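Local coordinates for protein fructokinase (Xylella fastidiosa Temecula1, PDB 3LJS) that probably phosphorylates fructose at the expense of ATP, as a sugar kinase of the PfkB (ribokinase-like) family, at residues 161-166 with 189-194. Sequence-based numbering, arbitrary orientation.
Sequences AIVSFD and SLADVV
The side chain of Asp192 crosses that of Val163 at about a right angle, its OD2 3.5 Å from Val163 CB. Asp192 OD2 accepts the backbone N-H of Val163 through its anti lone pair, 2.7 Å from Val163 N and almost straight, 170° at the hydrogen. The CB of Asp192 already heads for strand 162-166, and a chi1 of -62°, with CG anti to the carbonyl carbon, carries OD2 to that N-H. A water bridges OD2 to Ala161 O, its OD2 side notably short, and OD1 forms a salt bridge with Arg223, so both carboxylate oxygens of this buried acid are engaged. Val163 O accepts Val193 N at 3.0 Å, in the carbonyl plane; this bond starts the parallel pairing of strands 162-166 and 193-197, joined through helix 181-189 as a beta-alpha-beta unit of the ribokinase-like central sheet. Asp192 N, in the loop just before strand 193-197, is an extra donor to Val163 O, tilted 16° from that plane. Phe165 N continues the pairing to Val193 O at 2.8 Å. On one face, Phe165 CB rests on Ala191 CB at 3.5 Å, and Met153 of helix 143-158 touches both residues. On the other, Ile162 CG2 meets Val193 CG2 at 4.0 Å, while Met268 of helix 262-275 packs on Val193. Directly after Val194 comes Lys195, one of the residues that bind ATP, although none is bound here; its backbone also bonds to Phe165.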
loop_
_atom_site.group_PDB
_atom_site.type_symbol
_atom_site.label_atom_id
_atom_site.label_comp_id
_atom_site.label_asym_id
_atom_site.label_seq_id
_atom_site.Cartn_x
_atom_site.Cartn_y
_atom_site.Cartn_z
ATOM N N ALA B 161 -27.155 18.722 -15.790
ATOM C CA ALA B 161 -26.757 18.599 -14.400
ATOM C C ALA B 161 -25.824 19.737 -14.023
ATOM O O ALA B 161 -25.040 20.218 -14.850
ATOM C CB ALA B 161 -26.074 17.259 -14.153
ATOM N N ILE B 162 -25.938 20.169 -12.771
ATOM C CA ILE B 162 -25.107 21.226 -12.221
ATOM C C ILE B 162 -23.749 20.597 -11.952
ATOM O O ILE B 162 -23.672 19.504 -11.393
ATOM C CB ILE B 162 -25.681 21.725 -10.877
ATOM C CG1 ILE B 162 -26.998 22.467 -11.118
ATOM C CG2 ILE B 162 -24.662 22.605 -10.167
ATOM C CD1 ILE B 162 -27.787 22.713 -9.850
ATOM N N VAL B 163 -22.679 21.274 -12.346
ATOM C CA VAL B 163 -21.343 20.738 -12.114
ATOM C C VAL B 163 -20.711 21.405 -10.899
ATOM O O VAL B 163 -20.536 22.624 -10.866
ATOM C CB VAL B 163 -20.437 20.950 -13.339
ATOM C CG1 VAL B 163 -19.035 20.427 -13.047
ATOM C CG2 VAL B 163 -21.034 20.229 -14.545
ATOM N N SER B 164 -20.385 20.593 -9.902
ATOM C CA SER B 164 -19.773 21.066 -8.670
ATOM C C SER B 164 -18.319 20.613 -8.643
ATOM O O SER B 164 -18.020 19.457 -8.931
ATOM C CB SER B 164 -20.520 20.479 -7.470
ATOM O OG SER B 164 -19.847 20.757 -6.258
ATOM N N PHE B 165 -17.422 21.523 -8.282
ATOM C CA PHE B 165 -16.000 21.212 -8.234
ATOM C C PHE B 165 -15.369 21.721 -6.935
ATOM O O PHE B 165 -15.307 22.924 -6.692
ATOM C CB PHE B 165 -15.312 21.831 -9.465
ATOM C CG PHE B 165 -13.830 21.549 -9.563
ATOM C CD1 PHE B 165 -13.321 20.286 -9.287
ATOM C CD2 PHE B 165 -12.948 22.544 -9.987
ATOM C CE1 PHE B 165 -11.954 20.014 -9.431
ATOM C CE2 PHE B 165 -11.581 22.283 -10.135
ATOM C CZ PHE B 165 -11.084 21.018 -9.857
ATOM N N ASP B 166 -14.937 20.793 -6.088
ATOM C CA ASP B 166 -14.278 21.142 -4.829
ATOM C C ASP B 166 -12.805 20.852 -5.118
ATOM O O ASP B 166 -12.409 19.691 -5.223
ATOM C CB ASP B 166 -14.792 20.251 -3.690
ATOM C CG ASP B 166 -14.176 20.600 -2.339
ATOM O OD1 ASP B 166 -14.516 19.925 -1.343
ATOM O OD2 ASP B 166 -13.354 21.541 -2.265
ATOM N N SER B 189 -13.004 26.210 -14.928
ATOM C CA SER B 189 -13.769 26.860 -15.988
ATOM C C SER B 189 -14.998 26.051 -16.401
ATOM O O SER B 189 -15.904 26.576 -17.040
ATOM C CB SER B 189 -12.891 27.076 -17.224
ATOM O OG SER B 189 -12.619 25.838 -17.860
ATOM N N LEU B 190 -15.024 24.775 -16.031
ATOM C CA LEU B 190 -16.131 23.896 -16.398
ATOM C C LEU B 190 -17.181 23.698 -15.311
ATOM O O LEU B 190 -18.183 23.015 -15.532
ATOM C CB LEU B 190 -15.585 22.525 -16.802
ATOM C CG LEU B 190 -14.728 22.469 -18.068
ATOM C CD1 LEU B 190 -14.072 21.094 -18.182
ATOM C CD2 LEU B 190 -15.602 22.762 -19.292
ATOM N N ALA B 191 -16.965 24.299 -14.149
ATOM C CA ALA B 191 -17.889 24.125 -13.033
ATOM C C ALA B 191 -18.848 25.281 -12.779
ATOM O O ALA B 191 -18.494 26.438 -12.951
ATOM C CB ALA B 191 -17.095 23.827 -11.755
ATOM N N ASP B 192 -20.067 24.941 -12.369
ATOM C CA ASP B 192 -21.097 25.926 -12.039
ATOM C C ASP B 192 -20.880 26.372 -10.594
ATOM O O ASP B 192 -21.079 27.537 -10.252
ATOM C CB ASP B 192 -22.486 25.295 -12.143
ATOM C CG ASP B 192 -22.806 24.818 -13.542
ATOM O OD1 ASP B 192 -23.108 25.667 -14.404
ATOM O OD2 ASP B 192 -22.748 23.595 -13.779
ATOM N N VAL B 193 -20.484 25.421 -9.751
ATOM C CA VAL B 193 -20.250 25.682 -8.331
ATOM C C VAL B 193 -18.821 25.292 -7.981
ATOM O O VAL B 193 -18.389 24.176 -8.268
ATOM C CB VAL B 193 -21.226 24.869 -7.453
ATOM C CG1 VAL B 193 -20.983 25.164 -5.979
ATOM C CG2 VAL B 193 -22.668 25.206 -7.837
ATOM N N VAL B 194 -18.098 26.213 -7.352
ATOM C CA VAL B 194 -16.707 25.979 -6.991
ATOM C C VAL B 194 -16.429 26.206 -5.512
ATOM O O VAL B 194 -16.946 27.146 -4.905
ATOM C CB VAL B 194 -15.778 26.906 -7.809
ATOM C CG1 VAL B 194 -14.342 26.813 -7.291
ATOM C CG2 VAL B 194 -15.857 26.536 -9.289
HETATM O O HOH W 1 -24.320 22.807 -15.508
#